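Local coordinates for phosphoserine phosphatase RsbX (Bacillus subtilis, PDB 3W42), which removes phosphate from serine of the protein RsbS and so acts as a negative regulator of sigma-B in the general stress response, at residues C40-G45 with G108-I113; S91-N96 with F102-V107; S73-C78 with G129-K134; V14-K19 with D27-K32. One frame throughout, in Å; residues are numbered along the deposited sequence. Where two conformers were deposited one is given.

Contact 1: residues C40-G45 with G108-I113; sequences CAVADG and GNVRFI
Val-42 and Val-110 meet through one methyl each. Both side chains leave their backbones toward the other segment, and they cross obliquely, with CG1 of Val-42 3.9 Å from CG1 of Val-110. In each residue CG1 lies anti to the backbone N (chi1 177° in Val-42, 179° in Val-110). This leaves CG2 of Val-110 facing the Ala-43 to Asp-44 part of strand 37-45. There Val-110 CG2 comes to 4.3 Å from Asp-44 N. Val-110 CG1 also sits 3.9 Å from Val-42 O. The contact lies between the two beta sheets of the PPM-type phosphatase sandwich: strand 37-45 belongs to one sheet, and Val-110 comes just before strand 111-115 of the other. Ile-153 packs on both valines. At the end of strand 37-45, Asp-44 points the same way as Val-42. Its OD2 binds manganese, together with Asp-156 and Asp-189. Asn-109 does not touch Asp-44 directly. A water donates to both, at 2.8 Å from Asp-44 OD2 and 2.9 Å from Asn-109 OD1. Asn-109 is itself held at both ends of its amide, ND2 bonding to Asp-156 OD2 and OD1 to Thr-89 OG1.

Contact 2: residues S91-N96 with F102-V107; sequences SILKIN and FTYCSV
Leu-93 fills a hollow beside Phe-102. Its CD1 lies 3.9 Å from Phe-102 CD1 and 3.5 Å from Thr-103 O, so the methyl is wedged between ring and backbone. Ile-95, the cross-strand partner of Phe-102, packs beside it, Ile-95 CG1 4.1 Å from Phe-102 CB. Ser-91, Tyr-104 and Ser-106 share this face of the sheet. Tyr-104 leans toward the 91-96 segment. With CG anti to the backbone N (chi1 180°), its ring runs past Ile-92 O to Ser-91. Leu-93 CB meets the edge of this ring, near its plane, 4.2 Å from Tyr-104 CD1. At the far end of the ring, Tyr-104 OH lies 2.9 Å from Ser-91 OG. Ser-91 OG and Ser-106 OG are hydrogen-bonded, and Ser-106 OG also bonds to Ala-90 O. Three hydroxyls thus gather at this end of the pair. Ser-91 OG also bonds weakly to Val-110 O.

The other face carries Ile-92, Lys-94, Thr-103 and Cys-105. It is covered in part by helix 71-81. Here the Lys-94 CB fits against Thr-103 OG1, at 3.5 Å. The rest of the lysine bends away, and NZ bonds to Ala-67 O. The backbones are joined by four bonds, in the pairs Ile-92 with Cys-105 and Lys-94 with Thr-103. The straightest is Lys-94 N to Thr-103 O, 2.9 Å with 171° at the hydrogen. The two strands run antiparallel, with their axes 4.7 Å apart at closest approach, as a beta hairpin in the five-stranded sheet of the PPM sandwich.

Contact 3: residues S73-C78 with G129-K134; sequences SIIERC and GYLSGK
Ile-75, Cys-78 and Leu-131 make this contact without any flat group: no ring, amide or carboxylate touches the other segment. The only ring of the two segments, that of Tyr-130, is turned elsewhere and packs on Leu-46 and Thr-89. What meets instead is branched and aliphatic.

Leu-131 points toward helix 71-81 and carries the contact. Its CG is anti to the carbonyl carbon (chi1 -61°), which carries the two methyls out toward the helix. CD1 does most of the touching. It lies 3.8 Å from Ile-75 CG1 and 4.1 Å from Cys-78 CB, in the groove between two residues three apart on the helix. Leu-131 CD2 reaches Ile-75 CG1 at 4.2 Å, so both methyls of the leucine face the same methylene from one side. The side chains of Ile-75 and Leu-131 cross at about a right angle.

Behind this patch, Ile-92 and Cys-105 of the five-stranded sheet pack on Ile-75, and Val-107 and Ala-90 on Leu-131. The contact therefore ties the 129-134 loop to the helix layer of the sandwich, above the sheet. The loop bends straight after Leu-131. Ser-132 OG accepts from Lys-134 N at 3.1 Å, an ST turn, and Asn-79 of the helix bonds to Gly-133 N and Lys-134 O.

No hydrogen bond or charge joins the two segments themselves. Hydrophobic packing does the work at the leucine. Polar bonds from Asn-79, and backbone bonding of Leu-131 with Ala-88, probably help fix the loop beside it.

Contact 4: residues V14-K19 with D27-K32; sequences VYQLNK and DSFFMK
The first torsions of Val-14 and Phe-29 set a methyl over the face of a ring. Val-14 holds CG1 anti to its backbone N, pointing out from the strand. Phe-29 has its CG between the backbone N and the carbonyl carbon (chi1 64°), which lays the ring beneath that methyl. Gln-16 is extended and reaches the same ring from another side. The strands run nearly antiparallel but are not paired. Their axes are 8.9 Å apart, because strand 10-17 belongs to one sheet of the PPM-type sandwich and strand 27-33 to the other. Val-14, Gln-16, Asp-27 and Phe-29 fill the gap between the sheets.

Val-14 CG1 makes a CH-pi contact. It stands 3.6 Å from the centroid of the Phe-29 ring and 4° off the ring normal, so the methyl sits squarely over the centre. It is about equally far from all six ring carbons, for example 3.8 Å from Phe-29 CD1.

The Gln-16 amide works near Asp-27. NE2 makes a weak hydrogen bond to Asp-27 O, 3.4 Å long and bent to 132° at the hydrogen. The main partner of Gln-16 NE2 is Thr-192 OG1 of strand 191-198, which also bonds to Asp-27 OD2. This threonine thus links the amide to the carboxylate. Asp-27 lies near the manganese ion, with its side chain about 4 Å away, and Thr-155 OG1 also holds its OD2. Gln-16 NE2 lies 3.6 Å from Asp-27 CB, and at the edge of the Phe-29 ring, in its plane, it is 3.8 Å from CD2.

All four contacts are buried, but at different depths. The centre of contact 1 lies about 4 Å from the centre of the chain. The centres of contacts 2 and 4 lie about 9 Å from it, and that of contact 3 about 15 Å. Contacts 1 and 4 both bridge the two sheets. They adjoin through the backbone pairing of strands 27-33 and 37-45, and both mix apolar packing with polar groups near the manganese. Contact 2 lies within one sheet and is ruled by backbone hydrogen bonds. Strand 88-96 joins it to contact 1. Contact 3 lies outside that sheet, between a helix and a loop, and is purely apolar; it lies against the helix-facing side of contact 2.

Contact 1: residues C40-G45 with G108-I113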
loop_
_atom_site.group_PDB
_atom_site.type_symbol
_atom_site.label_atom_id
_atom_site.label_comp_id
_atom_site.label_asym_id
_atom_site.label_seq_id
_atom_site.Cartn_x
_atom_site.Cartn_y
_atom_site.Cartn_z
ATOM N N CYS A 40 5.004 -0.641 -5.633
ATOM C CA CYS A 40 3.590 -0.872 -5.273
ATOM C C CYS A 40 3.029 0.388 -4.648
ATOM O O CYS A 40 3.703 1.276 -4.176
ATOM C CB CYS A 40 3.261 -2.111 -4.510
ATOM S SG CYS A 40 3.980 -1.991 -2.841
ATOM N N ALA A 41 1.720 0.493 -4.767
ATOM C CA ALA A 41 0.990 1.633 -4.240
ATOM C C ALA A 41 -0.405 1.211 -3.884
ATOM O O ALA A 41 -0.989 0.347 -4.554
ATOM C CB ALA A 41 0.957 2.764 -5.227
ATOM N N VAL A 42 -0.967 1.865 -2.903
ATOM C CA VAL A 42 -2.347 1.708 -2.466
ATOM C C VAL A 42 -2.922 3.084 -2.270
ATOM O O VAL A 42 -2.253 3.945 -1.649
ATOM C CB VAL A 42 -2.462 0.837 -1.188
ATOM C CG1 VAL A 42 -3.905 0.760 -0.715
ATOM C CG2 VAL A 42 -1.844 -0.571 -1.435
ATOM N N ALA A 43 -4.141 3.319 -2.714
ATOM C CA ALA A 43 -4.798 4.582 -2.571
ATOM C C ALA A 43 -6.265 4.426 -2.246
ATOM O O ALA A 43 -6.896 3.445 -2.663
ATOM C CB ALA A 43 -4.629 5.433 -3.873
ATOM N N ASP A 44 -6.811 5.389 -1.523
ATOM C CA ASP A 44 -8.231 5.412 -1.137
ATOM C C ASP A 44 -8.778 6.774 -1.556
ATOM O O ASP A 44 -8.394 7.814 -1.011
ATOM C CB ASP A 44 -8.335 5.179 0.380
ATOM C CG ASP A 44 -9.750 5.116 0.908
ATOM O OD1 ASP A 44 -10.683 5.431 0.121
ATOM O OD2 ASP A 44 -9.935 4.756 2.111
ATOM N N GLY A 45 -9.644 6.793 -2.549
ATOM C CA GLY A 45 -10.190 8.022 -3.025
ATOM C C GLY A 45 -11.158 8.686 -2.047
ATOM O O GLY A 45 -11.874 8.030 -1.327
ATOM N N GLY A 108 -1.694 10.775 4.050
ATOM C CA GLY A 108 -2.990 10.305 4.438
ATOM C C GLY A 108 -2.957 9.069 5.276
ATOM O O GLY A 108 -2.015 8.812 6.017
ATOM N N ASN A 109 -4.061 8.308 5.240
ATOM C CA ASN A 109 -4.354 7.269 6.202
ATOM C C ASN A 109 -4.191 5.868 5.661
ATOM O O ASN A 109 -4.644 4.915 6.322
ATOM C CB ASN A 109 -5.739 7.492 6.825
ATOM C CG ASN A 109 -6.843 7.179 5.844
ATOM O OD1 ASN A 109 -6.602 7.049 4.631
ATOM N ND2 ASN A 109 -8.046 7.063 6.387
ATOM N N VAL A 110 -3.496 5.691 4.560
ATOM C CA VAL A 110 -3.099 4.381 4.122
ATOM C C VAL A 110 -1.834 4.011 4.853
ATOM O O VAL A 110 -0.847 4.787 4.862
ATOM C CB VAL A 110 -2.873 4.364 2.543
ATOM C CG1 VAL A 110 -2.438 2.983 2.081
ATOM C CG2 VAL A 110 -4.133 4.805 1.829
ATOM N N ARG A 111 -1.838 2.915 5.580
ATOM C CA ARG A 111 -0.791 2.571 6.532
ATOM C C ARG A 111 0.186 1.554 5.966
ATOM O O ARG A 111 -0.185 0.712 5.157
ATOM C CB ARG A 111 -1.399 2.027 7.788
ATOM C CG ARG A 111 -2.454 2.956 8.511
ATOM C CD ARG A 111 -1.960 4.309 8.754
ATOM N NE ARG A 111 -0.851 4.361 9.684
ATOM C CZ ARG A 111 -0.943 4.379 11.021
ATOM N NH1 ARG A 111 -2.162 4.492 11.591
ATOM N NH2 ARG A 111 0.163 4.373 11.765
ATOM N N PHE A 112 1.415 1.631 6.420
ATOM C CA PHE A 112 2.479 0.729 6.044
ATOM C C PHE A 112 3.191 0.285 7.307
ATOM O O PHE A 112 3.564 1.104 8.160
ATOM C CB PHE A 112 3.495 1.453 5.126
ATOM C CG PHE A 112 4.744 0.704 4.787
ATOM C CD1 PHE A 112 4.756 -0.615 4.348
ATOM C CD2 PHE A 112 5.982 1.364 4.786
ATOM C CE1 PHE A 112 5.930 -1.220 3.954
ATOM C CE2 PHE A 112 7.151 0.772 4.405
ATOM C CZ PHE A 112 7.146 -0.546 3.986
ATOM N N ILE A 113 3.369 -1.036 7.445
ATOM C CA ILE A 113 4.073 -1.629 8.556
ATOM C C ILE A 113 5.033 -2.662 8.006
ATOM O O ILE A 113 4.586 -3.562 7.273
ATOM C CB ILE A 113 3.059 -2.335 9.587
ATOM C CG1 ILE A 113 1.970 -1.359 10.063
ATOM C CG2 ILE A 113 3.909 -2.885 10.732
ATOM C CD1 ILE A 113 0.734 -1.306 9.245
HETATM O O HOH W 1 -7.572 4.481 3.577
#

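Contact 2: residues S91-N96 with F102-V107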
loop_
_atom_site.group_PDB
_atom_site.type_symbol
_atom_site.label_atom_id
_atom_site.label_comp_id
_atom_site.label_asym_id
_atom_site.label_seq_id
_atom_site.Cartn_x
_atom_site.Cartn_y
_atom_site.Cartn_z
ATOM N N SER A 91 -0.139 5.726 -0.537
ATOM C CA SER A 91 1.169 5.280 -0.110
ATOM C C SER A 91 1.850 4.616 -1.239
ATOM O O SER A 91 1.258 3.812 -1.983
ATOM C CB SER A 91 1.059 4.315 1.028
ATOM O OG SER A 91 0.429 4.986 2.137
ATOM N N ILE A 92 3.155 4.920 -1.437
ATOM C CA ILE A 92 3.954 4.395 -2.522
ATOM C C ILE A 92 5.254 3.826 -1.956
ATOM O O ILE A 92 5.946 4.472 -1.173
ATOM C CB ILE A 92 4.306 5.470 -3.552
ATOM C CG1 ILE A 92 3.002 6.093 -4.096
ATOM C CG2 ILE A 92 5.040 4.856 -4.766
ATOM C CD1 ILE A 92 3.251 7.234 -5.136
ATOM N N LEU A 93 5.559 2.577 -2.320
ATOM C CA LEU A 93 6.703 1.818 -1.846
ATOM C C LEU A 93 7.500 1.325 -3.034
ATOM O O LEU A 93 6.949 0.697 -3.944
ATOM C CB LEU A 93 6.216 0.637 -1.032
ATOM C CG LEU A 93 7.255 -0.353 -0.512
ATOM C CD1 LEU A 93 8.210 0.303 0.485
ATOM C CD2 LEU A 93 6.613 -1.571 0.104
ATOM N N LYS A 94 8.811 1.508 -3.007
ATOM C CA LYS A 94 9.739 0.898 -3.958
ATOM C C LYS A 94 10.760 0.088 -3.189
ATOM O O LYS A 94 11.186 0.475 -2.098
ATOM C CB LYS A 94 10.420 1.949 -4.829
ATOM C CG LYS A 94 9.529 2.519 -5.949
ATOM C CD LYS A 94 10.134 3.715 -6.683
ATOM C CE LYS A 94 11.456 3.389 -7.383
ATOM N NZ LYS A 94 11.298 2.661 -8.620
ATOM N N ILE A 95 11.166 -1.033 -3.762
ATOM C CA ILE A 95 12.151 -1.931 -3.165
ATOM C C ILE A 95 13.185 -2.285 -4.196
ATOM O O ILE A 95 12.861 -2.691 -5.296
ATOM C CB ILE A 95 11.531 -3.185 -2.556
ATOM C CG1 ILE A 95 10.365 -2.860 -1.641
ATOM C CG2 ILE A 95 12.641 -4.003 -1.927
ATOM C CD1 ILE A 95 9.637 -4.076 -1.021
ATOM N N ASN A 96 14.471 -2.166 -3.831
ATOM C CA ASN A 96 15.565 -2.696 -4.628
ATOM C C ASN A 96 16.095 -3.965 -3.915
ATOM O O ASN A 96 16.556 -3.887 -2.774
ATOM C CB ASN A 96 16.699 -1.637 -4.771
ATOM C CG ASN A 96 17.782 -2.219 -5.616
ATOM O OD1 ASN A 96 18.574 -3.039 -5.171
ATOM N ND2 ASN A 96 17.793 -1.844 -6.941
ATOM N N PHE A 102 14.483 -0.171 0.773
ATOM C CA PHE A 102 13.200 0.340 0.383
ATOM C C PHE A 102 13.124 1.819 0.526
ATOM O O PHE A 102 13.830 2.429 1.348
ATOM C CB PHE A 102 12.061 -0.389 1.150
ATOM C CG PHE A 102 11.913 -0.035 2.591
ATOM C CD1 PHE A 102 11.133 1.010 3.005
ATOM C CD2 PHE A 102 12.584 -0.788 3.549
ATOM C CE1 PHE A 102 10.962 1.300 4.285
ATOM C CE2 PHE A 102 12.412 -0.519 4.922
ATOM C CZ PHE A 102 11.544 0.507 5.240
ATOM N N THR A 103 12.216 2.423 -0.253
ATOM C CA THR A 103 11.937 3.827 -0.163
ATOM C C THR A 103 10.372 3.950 -0.105
ATOM O O THR A 103 9.651 3.201 -0.774
ATOM C CB THR A 103 12.477 4.598 -1.309
ATOM O OG1 THR A 103 12.135 4.010 -2.561
ATOM C CG2 THR A 103 14.001 4.796 -1.215
ATOM N N TYR A 104 9.892 4.884 0.679
ATOM C CA TYR A 104 8.476 4.993 0.984
ATOM C C TYR A 104 8.065 6.411 1.139
ATOM O O TYR A 104 8.733 7.206 1.834
ATOM C CB TYR A 104 8.184 4.225 2.319
ATOM C CG TYR A 104 6.755 4.266 2.758
ATOM C CD1 TYR A 104 5.788 3.522 2.055
ATOM C CD2 TYR A 104 6.338 5.075 3.801
ATOM C CE1 TYR A 104 4.455 3.555 2.464
ATOM C CE2 TYR A 104 4.989 5.121 4.189
ATOM C CZ TYR A 104 4.067 4.347 3.504
ATOM O OH TYR A 104 2.738 4.350 3.836
ATOM N N CYS A 105 6.925 6.785 0.549
ATOM C CA CYS A 105 6.369 8.110 0.698
ATOM C C CYS A 105 4.861 7.971 0.710
ATOM O O CYS A 105 4.287 7.228 -0.084
ATOM C CB CYS A 105 6.832 9.032 -0.380
ATOM S SG CYS A 105 6.412 10.766 -0.198
ATOM N N SER A 106 4.201 8.739 1.577
ATOM C CA SER A 106 2.768 8.631 1.820
ATOM C C SER A 106 2.191 9.962 2.221
ATOM O O SER A 106 2.861 10.772 2.896
ATOM C CB SER A 106 2.599 7.603 2.929
ATOM O OG SER A 106 1.262 7.443 3.323
ATOM N N VAL A 107 0.910 10.173 1.881
ATOM C CA VAL A 107 0.105 11.239 2.485
ATOM C C VAL A 107 -1.267 10.634 2.804
ATOM O O VAL A 107 -1.901 10.075 1.915
ATOM C CB VAL A 107 -0.057 12.460 1.579
ATOM C CG1 VAL A 107 -0.977 13.494 2.208
ATOM C CG2 VAL A 107 1.340 13.082 1.261
HETATM O O HOH W 2 14.001 1.715 -3.102
#

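Contact 3: residues S73-C78 with G129-K134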
loop_
_atom_site.group_PDB
_atom_site.type_symbol
_atom_site.label_atom_id
_atom_site.label_comp_id
_atom_site.label_asym_id
_atom_site.label_seq_id
_atom_site.Cartn_x
_atom_site.Cartn_y
_atom_site.Cartn_z
ATOM N N SER A 73 8.910 11.823 -6.456
ATOM C CA SER A 73 8.495 12.270 -7.777
ATOM C C SER A 73 7.157 11.709 -8.215
ATOM O O SER A 73 6.308 12.417 -8.744
ATOM C CB SER A 73 9.531 11.874 -8.789
ATOM O OG SER A 73 9.166 12.335 -10.093
ATOM N N ILE A 74 6.985 10.425 -7.963
ATOM C CA ILE A 74 5.752 9.763 -8.353
ATOM C C ILE A 74 4.575 10.388 -7.571
ATOM O O ILE A 74 3.519 10.724 -8.129
ATOM C CB ILE A 74 5.781 8.241 -8.128
ATOM C CG1 ILE A 74 6.922 7.618 -8.945
ATOM C CG2 ILE A 74 4.412 7.651 -8.488
ATOM C CD1 ILE A 74 7.124 6.140 -8.655
ATOM N N ILE A 75 4.742 10.565 -6.240
ATOM C CA ILE A 75 3.638 11.069 -5.445
ATOM C C ILE A 75 3.266 12.484 -5.832
ATOM O O ILE A 75 2.094 12.843 -5.761
ATOM C CB ILE A 75 3.907 10.881 -3.938
ATOM C CG1 ILE A 75 2.527 10.782 -3.222
ATOM C CG2 ILE A 75 4.766 11.945 -3.393
ATOM C CD1 ILE A 75 2.697 10.369 -1.707
ATOM N N GLU A 76 4.254 13.287 -6.272
ATOM C CA GLU A 76 3.917 14.648 -6.707
ATOM C C GLU A 76 3.140 14.640 -8.026
ATOM O O GLU A 76 2.232 15.471 -8.162
ATOM C CB GLU A 76 5.208 15.482 -6.789
ATOM C CG GLU A 76 4.977 16.817 -7.431
ATOM C CD GLU A 76 3.953 17.729 -6.778
ATOM O OE1 GLU A 76 3.486 17.457 -5.558
ATOM O OE2 GLU A 76 3.592 18.715 -7.441
ATOM N N ARG A 77 3.447 13.740 -8.937
ATOM C CA ARG A 77 2.604 13.605 -10.094
ATOM C C ARG A 77 1.175 13.262 -9.685
ATOM O O ARG A 77 0.201 13.733 -10.289
ATOM C CB ARG A 77 3.127 12.517 -11.053
ATOM C CG ARG A 77 4.448 12.836 -11.705
ATOM C CD ARG A 77 4.836 11.743 -12.686
ATOM N NE ARG A 77 6.109 11.954 -13.334
ATOM C CZ ARG A 77 6.298 12.630 -14.458
ATOM N NH1 ARG A 77 5.315 13.277 -15.063
ATOM N NH2 ARG A 77 7.513 12.662 -15.002
ATOM N N CYS A 78 1.074 12.335 -8.741
ATOM C CA CYS A 78 -0.236 11.959 -8.204
ATOM C C CYS A 78 -0.958 13.162 -7.618
ATOM O O CYS A 78 -2.138 13.392 -7.922
ATOM C CB CYS A 78 -0.102 10.883 -7.156
ATOM S SG CYS A 78 0.454 9.277 -7.828
ATOM N N GLY A 129 -4.079 14.880 6.289
ATOM C CA GLY A 129 -4.554 15.404 5.029
ATOM C C GLY A 129 -4.639 14.319 3.943
ATOM O O GLY A 129 -4.867 13.175 4.193
ATOM N N TYR A 130 -4.520 14.781 2.715
ATOM C CA TYR A 130 -4.673 13.925 1.555
ATOM C C TYR A 130 -4.026 14.580 0.366
ATOM O O TYR A 130 -3.679 15.776 0.421
ATOM C CB TYR A 130 -6.190 13.593 1.268
ATOM C CG TYR A 130 -7.045 14.747 0.910
ATOM C CD1 TYR A 130 -7.620 15.532 1.914
ATOM C CD2 TYR A 130 -7.338 15.040 -0.415
ATOM C CE1 TYR A 130 -8.449 16.613 1.536
ATOM C CE2 TYR A 130 -8.141 16.089 -0.747
ATOM C CZ TYR A 130 -8.683 16.891 0.212
ATOM O OH TYR A 130 -9.493 17.967 -0.113
ATOM N N LEU A 131 -3.860 13.868 -0.712
ATOM C CA LEU A 131 -3.387 14.441 -1.945
ATOM C C LEU A 131 -4.555 15.140 -2.599
ATOM O O LEU A 131 -5.502 14.530 -3.083
ATOM C CB LEU A 131 -2.832 13.377 -2.879
ATOM C CG LEU A 131 -1.647 12.576 -2.357
ATOM C CD1 LEU A 131 -1.231 11.500 -3.314
ATOM C CD2 LEU A 131 -0.427 13.442 -2.015
ATOM N N SER A 132 -4.473 16.493 -2.658
ATOM C CA SER A 132 -5.546 17.336 -3.119
ATOM C C SER A 132 -5.223 18.136 -4.375
ATOM O O SER A 132 -6.089 18.773 -4.924
ATOM C CB SER A 132 -5.910 18.330 -1.994
ATOM O OG SER A 132 -4.837 19.270 -1.864
ATOM N N GLY A 133 -3.948 18.191 -4.755
ATOM C CA GLY A 133 -3.513 19.101 -5.817
ATOM C C GLY A 133 -2.900 20.372 -5.292
ATOM O O GLY A 133 -2.351 21.107 -6.025
ATOM N N LYS A 134 -3.069 20.657 -4.027
ATOM C CA LYS A 134 -2.373 21.783 -3.392
ATOM C C LYS A 134 -1.012 21.410 -2.876
ATOM O O LYS A 134 -0.693 20.260 -2.768
ATOM C CB LYS A 134 -3.188 22.228 -2.232
ATOM C CG LYS A 134 -4.589 22.675 -2.572
ATOM C CD LYS A 134 -5.102 23.790 -1.663
ATOM C CE LYS A 134 -4.197 25.073 -1.574
ATOM N NZ LYS A 134 -4.107 25.688 -0.188
#

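Contact 4: residues V14-K19 with D27-K32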
loop_
_atom_site.group_PDB
_atom_site.type_symbol
_atom_site.label_atom_id
_atom_site.label_comp_id
_atom_site.label_asym_id
_atom_site.label_seq_id
_atom_site.Cartn_x
_atom_site.Cartn_y
_atom_site.Cartn_z
ATOM N N VAL A 14 -2.205 -9.491 -2.828
ATOM C CA VAL A 14 -3.078 -8.326 -2.818
ATOM C C VAL A 14 -4.501 -8.812 -2.541
ATOM O O VAL A 14 -4.968 -9.768 -3.219
ATOM C CB VAL A 14 -3.063 -7.560 -4.125
ATOM C CG1 VAL A 14 -4.019 -6.339 -4.037
ATOM C CG2 VAL A 14 -1.690 -7.244 -4.542
ATOM N N TYR A 15 -5.186 -8.207 -1.595
ATOM C CA TYR A 15 -6.573 -8.473 -1.248
ATOM C C TYR A 15 -7.347 -7.207 -1.468
ATOM O O TYR A 15 -6.930 -6.124 -1.022
ATOM C CB TYR A 15 -6.647 -8.874 0.220
ATOM C CG TYR A 15 -8.089 -9.079 0.747
ATOM C CD1 TYR A 15 -8.910 -7.949 1.051
ATOM C CD2 TYR A 15 -8.592 -10.290 0.940
ATOM C CE1 TYR A 15 -10.263 -8.067 1.408
ATOM C CE2 TYR A 15 -9.985 -10.410 1.399
ATOM C CZ TYR A 15 -10.768 -9.298 1.581
ATOM O OH TYR A 15 -12.106 -9.440 2.025
ATOM N N GLN A 16 -8.524 -7.306 -2.112
ATOM C CA GLN A 16 -9.425 -6.180 -2.153
ATOM C C GLN A 16 -10.852 -6.658 -2.130
ATOM O O GLN A 16 -11.214 -7.594 -2.872
ATOM C CB GLN A 16 -9.198 -5.323 -3.411
ATOM C CG GLN A 16 -10.052 -4.069 -3.415
ATOM C CD GLN A 16 -9.705 -3.164 -4.511
ATOM O OE1 GLN A 16 -10.213 -3.351 -5.635
ATOM N NE2 GLN A 16 -8.930 -2.139 -4.256
ATOM N N LEU A 17 -11.681 -6.023 -1.354
ATOM C CA LEU A 17 -13.121 -6.290 -1.340
ATOM C C LEU A 17 -13.861 -4.989 -1.129
ATOM O O LEU A 17 -13.457 -4.140 -0.349
ATOM C CB LEU A 17 -13.528 -7.269 -0.246
ATOM C CG LEU A 17 -14.755 -8.103 -0.718
ATOM C CD1 LEU A 17 -14.347 -9.156 -1.812
ATOM C CD2 LEU A 17 -15.244 -8.837 0.508
ATOM N N ASN A 18 -14.948 -4.812 -1.854
ATOM C CA ASN A 18 -15.736 -3.611 -1.744
ATOM C C ASN A 18 -16.538 -3.599 -0.449
ATOM O O ASN A 18 -16.935 -4.635 0.105
ATOM C CB ASN A 18 -16.752 -3.525 -2.909
ATOM C CG ASN A 18 -16.095 -3.276 -4.203
ATOM O OD1 ASN A 18 -14.874 -3.304 -4.373
ATOM N ND2 ASN A 18 -16.952 -2.976 -5.225
ATOM N N LYS A 19 -16.871 -2.399 0.011
ATOM C CA LYS A 19 -17.894 -2.174 0.995
ATOM C C LYS A 19 -19.159 -2.950 0.629
ATOM O O LYS A 19 -19.522 -3.050 -0.556
ATOM C CB LYS A 19 -18.254 -0.698 1.021
ATOM C CG LYS A 19 -19.344 -0.347 2.025
ATOM C CD LYS A 19 -19.554 1.120 2.130
ATOM C CE LYS A 19 -20.766 1.513 3.051
ATOM N NZ LYS A 19 -21.045 2.969 3.051
ATOM N N ASP A 27 -11.080 2.295 -3.573
ATOM C CA ASP A 27 -9.687 2.005 -3.349
ATOM C C ASP A 27 -9.057 1.560 -4.670
ATOM O O ASP A 27 -9.702 0.910 -5.493
ATOM C CB ASP A 27 -9.454 0.868 -2.366
ATOM C CG ASP A 27 -9.781 1.104 -0.871
ATOM O OD1 ASP A 27 -10.143 2.226 -0.503
ATOM O OD2 ASP A 27 -9.647 0.088 -0.126
ATOM N N SER A 28 -7.775 1.781 -4.845
ATOM C CA SER A 28 -7.035 1.202 -5.953
ATOM C C SER A 28 -5.668 0.718 -5.435
ATOM O O SER A 28 -5.188 1.073 -4.349
ATOM C CB SER A 28 -6.950 2.146 -7.182
ATOM O OG SER A 28 -8.147 2.609 -7.765
ATOM N N PHE A 29 -5.033 -0.127 -6.261
ATOM C CA PHE A 29 -3.674 -0.600 -5.994
ATOM C C PHE A 29 -2.962 -0.781 -7.289
ATOM O O PHE A 29 -3.542 -0.949 -8.342
ATOM C CB PHE A 29 -3.679 -1.875 -5.190
ATOM C CG PHE A 29 -4.340 -3.046 -5.979
ATOM C CD1 PHE A 29 -3.620 -3.806 -6.861
ATOM C CD2 PHE A 29 -5.705 -3.298 -5.836
ATOM C CE1 PHE A 29 -4.215 -4.805 -7.573
ATOM C CE2 PHE A 29 -6.281 -4.302 -6.556
ATOM C CZ PHE A 29 -5.554 -4.988 -7.449
ATOM N N PHE A 30 -1.642 -0.787 -7.190
ATOM C CA PHE A 30 -0.775 -1.209 -8.293
ATOM C C PHE A 30 0.393 -2.000 -7.704
ATOM O O PHE A 30 0.939 -1.602 -6.642
ATOM C CB PHE A 30 -0.249 -0.034 -9.130
ATOM C CG PHE A 30 0.563 -0.531 -10.284
ATOM C CD1 PHE A 30 -0.061 -1.129 -11.344
ATOM C CD2 PHE A 30 1.948 -0.495 -10.272
ATOM C CE1 PHE A 30 0.726 -1.675 -12.396
ATOM C CE2 PHE A 30 2.689 -1.013 -11.278
ATOM C CZ PHE A 30 2.109 -1.606 -12.337
ATOM N N MET A 31 0.844 -3.030 -8.343
ATOM C CA MET A 31 1.936 -3.967 -7.840
ATOM C C MET A 31 2.713 -4.362 -9.104
ATOM O O MET A 31 2.072 -4.978 -9.958
ATOM C CB MET A 31 1.496 -5.303 -7.173
ATOM C CG MET A 31 2.603 -6.354 -6.952
ATOM S SD MET A 31 3.982 -5.816 -5.890
ATOM C CE MET A 31 2.957 -5.811 -4.640
ATOM N N LYS A 32 4.020 -4.207 -9.173
ATOM C CA LYS A 32 4.821 -4.914 -10.168
ATOM C C LYS A 32 6.180 -5.201 -9.611
ATOM O O LYS A 32 6.832 -4.334 -9.089
ATOM C CB LYS A 32 4.972 -4.087 -11.436
ATOM C CG LYS A 32 5.714 -4.728 -12.558
ATOM C CD LYS A 32 6.150 -3.619 -13.569
ATOM C CE LYS A 32 4.881 -3.085 -14.382
ATOM N NZ LYS A 32 4.863 -2.059 -15.584
#